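Side-chain contacts in probable branched-chain amino acid ABC transporter, amino acid binding protein (Thermus thermophilus, PDB 3LKB), which probably binds branched-chain amino acids such as valine outside the membrane and delivers them to an ABC transporter: residues F329-A334 and G340-F345; R266-I271 and V285-G290. The protein carries 2 engineered substitutions. All coordinates share one frame; numbering follows the deposited sequence.

Both contacts lie in the Periplasmic binding protein region of the chain, their centres about 15 Å apart, and contact 2 closes before contact 1 opens. Contact 2 crosses helix 263-274 with the first turns of helix 285-308. Contact 1 comes later, in the long loop between helix 313-321 and strand 357-362, and joins two parts of that loop beside a sodium ion. Helix 285-308 supplies one side of contact 2 and then receives Phe329, Phe333 and Ile343 of contact 1; Phe333 CD1 lies 3.7 Å from Thr288 CG2. The long loop is thus fastened to the helix pair. Neither contact lines the valine pocket: the side chain of Tyr287 is about 13 Å from the ligand.

Contact 1: F329-A334 and G340-F345; sequences FKPGFA and GVEIDF. With NA (sodium ion), chain E.
The carboxylate of Glu342 takes backbone N-H groups of 332-334 at its rim and from one face. OE1 receives Gly332 N at 2.7 Å on its syn lone pair, the side of the other oxygen. OE2 takes two more donors from one face: Phe333 N, 32° out of the plane, and Ala334 N, higher above it at 3.0 Å in a nearly straight bond (174°). On the opposite face lies the Pro331 ring, its CD 3.3 Å from Glu342 OE1. A second flat group, the Phe329 ring, carries the same Pro331 CD on one face, 3.7 Å above its centre, so proline fills the space between the two with a flat apolar ring. Glutamate suits this buried place because its extended chain, with CG anti to the backbone N (chi1 -167°), carries both oxygens to three N-H groups, which would probably stabilise its negative charge. Gly332 fits a backbone conformation that would press a CB against the preceding carbonyl. Ile343 packs on Ile296 of helix 285-308. Asp344 binds sodium with Thr351, Gly352 and a water. One antiparallel hydrogen-bonded beta bridge, Phe329 N to Ile343 O and Ile343 N to Phe329 O, and the buried glutamate tie the long loop to itself beside this metal site.

Contact 2: R266-I271 and V285-G290; sequences RLQKEI and VNYTNG
Gln268 lies alongside the Tyr287 ring, its CG 3.9 Å from Tyr287 CD2, the two side chains running past each other in opposite directions. The amide plane is turned 73° from the ring, so the groups are far from stacked flat. At the ring's edge, close to its plane, the backbone Gln268 O approaches Tyr287 CE2 at 3.7 Å. A long, flexible glutamine suits this place: its CG methylene packs against the ring while its extended chain carries a polar end across to the other helix. There the amide crosses Thr288 at about a right angle and sits beside its hydroxyl. The Thr288 hydroxyl makes a weak hydrogen bond to Ser284 O, one turn earlier, an orientation helped by OG1 lying beside the backbone N. Threonine thus puts a small polar group within a buried interface and still offers a methyl for packing.

Tyr287 reaches farther along the interface. With CG anti to the backbone N (chi1 -166°), its ring extends toward helix 263-274 and brings OH to 3.9 Å from Ile271 CG2, an apolar branch meeting the end of the phenol. The hydroxyl itself is hydrogen-bonded to Asp33, so tyrosine combines an aromatic wall with a polar end satisfied within the fold. The short helical segments cross almost perpendicularly, at 99°, and their axes come no closer than 10.6 Å, a gap spanned by the long Gln268 and Tyr287 side chains. Helix 21-41 joins them as a third element: its Trp37 packs on Leu267 and Ile271, and its Ala30 touches Tyr287.

Contact 1: F329-A334 and G340-F345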
loop_
_atom_site.group_PDB
_atom_site.type_symbol
_atom_site.label_atom_id
_atom_site.label_comp_id
_atom_site.label_asym_id
_atom_site.label_seq_id
_atom_site.Cartn_x
_atom_site.Cartn_y
_atom_site.Cartn_z
ATOM N N PHE A 329 -10.121 -30.721 0.281
ATOM C CA PHE A 329 -10.737 -29.502 -0.154
ATOM C C PHE A 329 -10.147 -29.141 -1.528
ATOM O O PHE A 329 -8.926 -29.027 -1.709
ATOM C CB PHE A 329 -10.544 -28.415 0.932
ATOM C CG PHE A 329 -11.155 -27.094 0.603
ATOM C CD1 PHE A 329 -12.469 -27.001 0.139
ATOM C CD2 PHE A 329 -10.422 -25.925 0.799
ATOM C CE1 PHE A 329 -13.042 -25.754 -0.174
ATOM C CE2 PHE A 329 -10.961 -24.668 0.503
ATOM C CZ PHE A 329 -12.275 -24.583 0.009
ATOM N N LYS A 330 -11.028 -29.028 -2.515
ATOM C CA LYS A 330 -10.591 -28.724 -3.844
ATOM C C LYS A 330 -11.222 -27.439 -4.363
ATOM O O LYS A 330 -12.106 -27.472 -5.190
ATOM C CB LYS A 330 -10.828 -29.914 -4.776
ATOM C CG LYS A 330 -12.030 -30.803 -4.419
ATOM C CD LYS A 330 -13.448 -30.164 -4.708
ATOM C CE LYS A 330 -14.505 -31.189 -5.269
ATOM N NZ LYS A 330 -14.598 -31.173 -6.783
ATOM N N PRO A 331 -10.765 -26.282 -3.879
ATOM C CA PRO A 331 -11.390 -25.062 -4.444
ATOM C C PRO A 331 -10.889 -24.693 -5.869
ATOM O O PRO A 331 -11.504 -23.889 -6.528
ATOM C CB PRO A 331 -11.011 -23.993 -3.431
ATOM C CG PRO A 331 -9.635 -24.484 -2.895
ATOM C CD PRO A 331 -9.699 -25.980 -2.901
ATOM N N GLY A 332 -9.802 -25.290 -6.350
ATOM C CA GLY A 332 -9.216 -24.914 -7.638
ATOM C C GLY A 332 -8.316 -23.684 -7.565
ATOM O O GLY A 332 -8.221 -22.948 -8.505
ATOM N N PHE A 333 -7.644 -23.444 -6.441
ATOM C CA PHE A 333 -6.698 -22.308 -6.396
ATOM C C PHE A 333 -5.260 -22.700 -6.674
ATOM O O PHE A 333 -4.501 -21.925 -7.296
ATOM C CB PHE A 333 -6.763 -21.551 -5.074
ATOM C CG PHE A 333 -8.018 -20.802 -4.895
ATOM C CD1 PHE A 333 -8.366 -19.801 -5.790
ATOM C CD2 PHE A 333 -8.853 -21.075 -3.844
ATOM C CE1 PHE A 333 -9.519 -19.058 -5.605
ATOM C CE2 PHE A 333 -10.022 -20.353 -3.653
ATOM C CZ PHE A 333 -10.365 -19.358 -4.533
ATOM N N ALA A 334 -4.897 -23.900 -6.241
ATOM C CA ALA A 334 -3.545 -24.386 -6.373
ATOM C C ALA A 334 -3.578 -25.663 -7.152
ATOM O O ALA A 334 -4.614 -26.333 -7.186
ATOM C CB ALA A 334 -2.914 -24.638 -4.972
ATOM N N GLY A 340 -1.950 -36.681 -6.548
ATOM C CA GLY A 340 -2.458 -36.134 -5.296
ATOM C C GLY A 340 -3.759 -35.413 -5.465
ATOM O O GLY A 340 -4.369 -35.442 -6.544
ATOM N N VAL A 341 -4.187 -34.787 -4.370
ATOM C CA VAL A 341 -5.319 -33.869 -4.366
ATOM C C VAL A 341 -4.820 -32.477 -4.017
ATOM O O VAL A 341 -3.634 -32.310 -3.716
ATOM C CB VAL A 341 -6.452 -34.343 -3.404
ATOM C CG1 VAL A 341 -7.335 -35.393 -4.103
ATOM C CG2 VAL A 341 -5.875 -34.929 -2.134
ATOM N N GLU A 342 -5.715 -31.487 -4.063
ATOM C CA GLU A 342 -5.333 -30.096 -3.901
ATOM C C GLU A 342 -5.032 -29.773 -2.434
ATOM O O GLU A 342 -3.877 -29.768 -2.032
ATOM C CB GLU A 342 -6.393 -29.159 -4.462
ATOM C CG GLU A 342 -5.929 -27.702 -4.623
ATOM C CD GLU A 342 -7.085 -26.758 -5.011
ATOM O OE1 GLU A 342 -8.132 -27.267 -5.518
ATOM O OE2 GLU A 342 -6.952 -25.512 -4.816
ATOM N N ILE A 343 -6.045 -29.503 -1.635
ATOM C CA ILE A 343 -5.760 -29.161 -0.246
ATOM C C ILE A 343 -6.029 -30.324 0.703
ATOM O O ILE A 343 -7.164 -30.651 0.953
ATOM C CB ILE A 343 -6.562 -27.919 0.232
ATOM C CG1 ILE A 343 -6.432 -26.751 -0.755
ATOM C CG2 ILE A 343 -6.106 -27.518 1.619
ATOM C CD1 ILE A 343 -4.983 -26.234 -0.922
ATOM N N ASP A 344 -4.983 -30.924 1.235
ATOM C CA ASP A 344 -5.135 -32.017 2.164
ATOM C C ASP A 344 -4.140 -31.924 3.312
ATOM O O ASP A 344 -2.932 -31.653 3.090
ATOM C CB ASP A 344 -5.119 -33.416 1.470
ATOM C CG ASP A 344 -3.821 -33.712 0.704
ATOM O OD1 ASP A 344 -3.008 -32.791 0.367
ATOM O OD2 ASP A 344 -3.604 -34.910 0.422
ATOM N N PHE A 345 -4.680 -32.080 4.530
ATOM C CA PHE A 345 -3.915 -32.051 5.754
ATOM C C PHE A 345 -4.224 -33.303 6.587
ATOM O O PHE A 345 -5.281 -33.906 6.447
ATOM C CB PHE A 345 -4.342 -30.846 6.601
ATOM C CG PHE A 345 -4.101 -29.500 5.956
ATOM C CD1 PHE A 345 -2.818 -29.023 5.778
ATOM C CD2 PHE A 345 -5.167 -28.704 5.566
ATOM C CE1 PHE A 345 -2.588 -27.790 5.199
ATOM C CE2 PHE A 345 -4.936 -27.437 4.976
ATOM C CZ PHE A 345 -3.657 -26.993 4.816
HETATM NA NA NA E . -1.218 -31.810 1.685
HETATM O O HOH W 1 0.119 -33.661 1.389
#

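Contact 2: R266-I271 and V285-G290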
loop_
_atom_site.group_PDB
_atom_site.type_symbol
_atom_site.label_atom_id
_atom_site.label_comp_id
_atom_site.label_asym_id
_atom_site.label_seq_id
_atom_site.Cartn_x
_atom_site.Cartn_y
_atom_site.Cartn_z
ATOM N N ARG A 266 -11.927 -18.502 -11.642
ATOM C CA ARG A 266 -13.170 -17.878 -12.078
ATOM C C ARG A 266 -13.815 -17.097 -10.921
ATOM O O ARG A 266 -14.181 -15.934 -11.070
ATOM C CB ARG A 266 -14.107 -18.981 -12.610
ATOM C CG ARG A 266 -14.740 -18.726 -13.983
ATOM C CD ARG A 266 -14.641 -19.900 -14.936
ATOM N NE ARG A 266 -15.234 -21.162 -14.453
ATOM C CZ ARG A 266 -14.685 -22.354 -14.713
ATOM N NH1 ARG A 266 -13.565 -22.408 -15.419
ATOM N NH2 ARG A 266 -15.215 -23.482 -14.270
ATOM N N LEU A 267 -13.899 -17.735 -9.758
ATOM C CA LEU A 267 -14.466 -17.121 -8.560
ATOM C C LEU A 267 -13.679 -15.899 -8.084
ATOM O O LEU A 267 -14.262 -14.877 -7.711
ATOM C CB LEU A 267 -14.585 -18.168 -7.437
ATOM C CG LEU A 267 -15.248 -17.695 -6.146
ATOM C CD1 LEU A 267 -16.713 -17.460 -6.497
ATOM C CD2 LEU A 267 -15.082 -18.711 -4.961
ATOM N N GLN A 268 -12.350 -15.995 -8.085
ATOM C CA GLN A 268 -11.533 -14.841 -7.711
ATOM C C GLN A 268 -11.930 -13.613 -8.550
ATOM O O GLN A 268 -12.112 -12.527 -7.989
ATOM C CB GLN A 268 -10.028 -15.212 -7.784
ATOM C CG GLN A 268 -9.079 -14.264 -8.525
ATOM C CD GLN A 268 -7.607 -14.635 -8.357
ATOM O OE1 GLN A 268 -6.717 -13.846 -8.685
ATOM N NE2 GLN A 268 -7.342 -15.831 -7.861
ATOM N N LYS A 269 -12.107 -13.822 -9.862
ATOM C CA LYS A 269 -12.483 -12.796 -10.838
ATOM C C LYS A 269 -13.860 -12.206 -10.537
ATOM O O LYS A 269 -14.029 -10.976 -10.399
ATOM C CB LYS A 269 -12.480 -13.401 -12.255
ATOM C CG LYS A 269 -11.216 -13.220 -13.131
ATOM C CD LYS A 269 -9.934 -13.254 -12.341
ATOM C CE LYS A 269 -8.819 -14.114 -13.013
ATOM N NZ LYS A 269 -8.904 -14.370 -14.525
ATOM N N GLU A 270 -14.823 -13.100 -10.354
ATOM C CA GLU A 270 -16.178 -12.751 -9.998
ATOM C C GLU A 270 -16.222 -11.941 -8.702
ATOM O O GLU A 270 -16.846 -10.875 -8.655
ATOM C CB GLU A 270 -17.041 -14.021 -9.874
ATOM C CG GLU A 270 -18.454 -13.758 -9.311
ATOM C CD GLU A 270 -19.402 -15.002 -9.227
ATOM O OE1 GLU A 270 -19.022 -16.168 -9.522
ATOM O OE2 GLU A 270 -20.574 -14.782 -8.824
ATOM N N ILE A 271 -15.549 -12.433 -7.667
ATOM C CA ILE A 271 -15.536 -11.733 -6.384
ATOM C C ILE A 271 -14.814 -10.388 -6.520
ATOM O O ILE A 271 -15.270 -9.332 -6.054
ATOM C CB ILE A 271 -14.927 -12.633 -5.282
ATOM C CG1 ILE A 271 -15.910 -13.777 -4.930
ATOM C CG2 ILE A 271 -14.538 -11.821 -4.069
ATOM C CD1 ILE A 271 -15.346 -14.793 -3.910
ATOM N N VAL A 285 -1.372 -12.979 -8.222
ATOM C CA VAL A 285 -1.299 -14.307 -7.650
ATOM C C VAL A 285 -1.472 -14.234 -6.134
ATOM O O VAL A 285 -1.924 -15.187 -5.516
ATOM C CB VAL A 285 0.004 -15.028 -8.017
ATOM C CG1 VAL A 285 1.194 -14.515 -7.150
ATOM C CG2 VAL A 285 -0.172 -16.577 -7.919
ATOM N N ASN A 286 -1.193 -13.075 -5.536
ATOM C CA ASN A 286 -1.402 -12.931 -4.076
ATOM C C ASN A 286 -2.848 -12.712 -3.597
ATOM O O ASN A 286 -3.239 -13.098 -2.490
ATOM C CB ASN A 286 -0.351 -11.997 -3.503
ATOM C CG ASN A 286 1.036 -12.603 -3.672
ATOM O OD1 ASN A 286 1.247 -13.768 -3.305
ATOM N ND2 ASN A 286 1.937 -11.894 -4.306
ATOM N N TYR A 287 -3.657 -12.155 -4.475
ATOM C CA TYR A 287 -5.095 -12.172 -4.304
ATOM C C TYR A 287 -5.570 -13.620 -4.366
ATOM O O TYR A 287 -6.323 -14.056 -3.533
ATOM C CB TYR A 287 -5.713 -11.287 -5.390
ATOM C CG TYR A 287 -7.150 -10.932 -5.183
ATOM C CD1 TYR A 287 -7.511 -10.068 -4.172
ATOM C CD2 TYR A 287 -8.155 -11.497 -5.981
ATOM C CE1 TYR A 287 -8.814 -9.733 -3.954
ATOM C CE2 TYR A 287 -9.516 -11.169 -5.775
ATOM C CZ TYR A 287 -9.824 -10.284 -4.738
ATOM O OH TYR A 287 -11.108 -9.907 -4.466
ATOM N N THR A 288 -5.050 -14.417 -5.283
ATOM C CA THR A 288 -5.333 -15.863 -5.269
ATOM C C THR A 288 -4.883 -16.518 -3.948
ATOM O O THR A 288 -5.600 -17.330 -3.370
ATOM C CB THR A 288 -4.619 -16.598 -6.441
ATOM O OG1 THR A 288 -4.712 -15.814 -7.626
ATOM C CG2 THR A 288 -5.230 -17.982 -6.705
ATOM N N ASN A 289 -3.686 -16.150 -3.487
ATOM C CA ASN A 289 -3.054 -16.677 -2.274
ATOM C C ASN A 289 -3.879 -16.397 -1.013
ATOM O O ASN A 289 -4.190 -17.307 -0.252
ATOM C CB ASN A 289 -1.664 -16.045 -2.196
ATOM C CG ASN A 289 -0.761 -16.676 -1.160
ATOM O OD1 ASN A 289 -1.134 -17.637 -0.462
ATOM N ND2 ASN A 289 0.458 -16.117 -1.034
ATOM N N GLY A 290 -4.268 -15.144 -0.810
ATOM C CA GLY A 290 -5.207 -14.793 0.274
ATOM C C GLY A 290 -6.563 -15.478 0.194
ATOM O O GLY A 290 -7.157 -15.844 1.211
#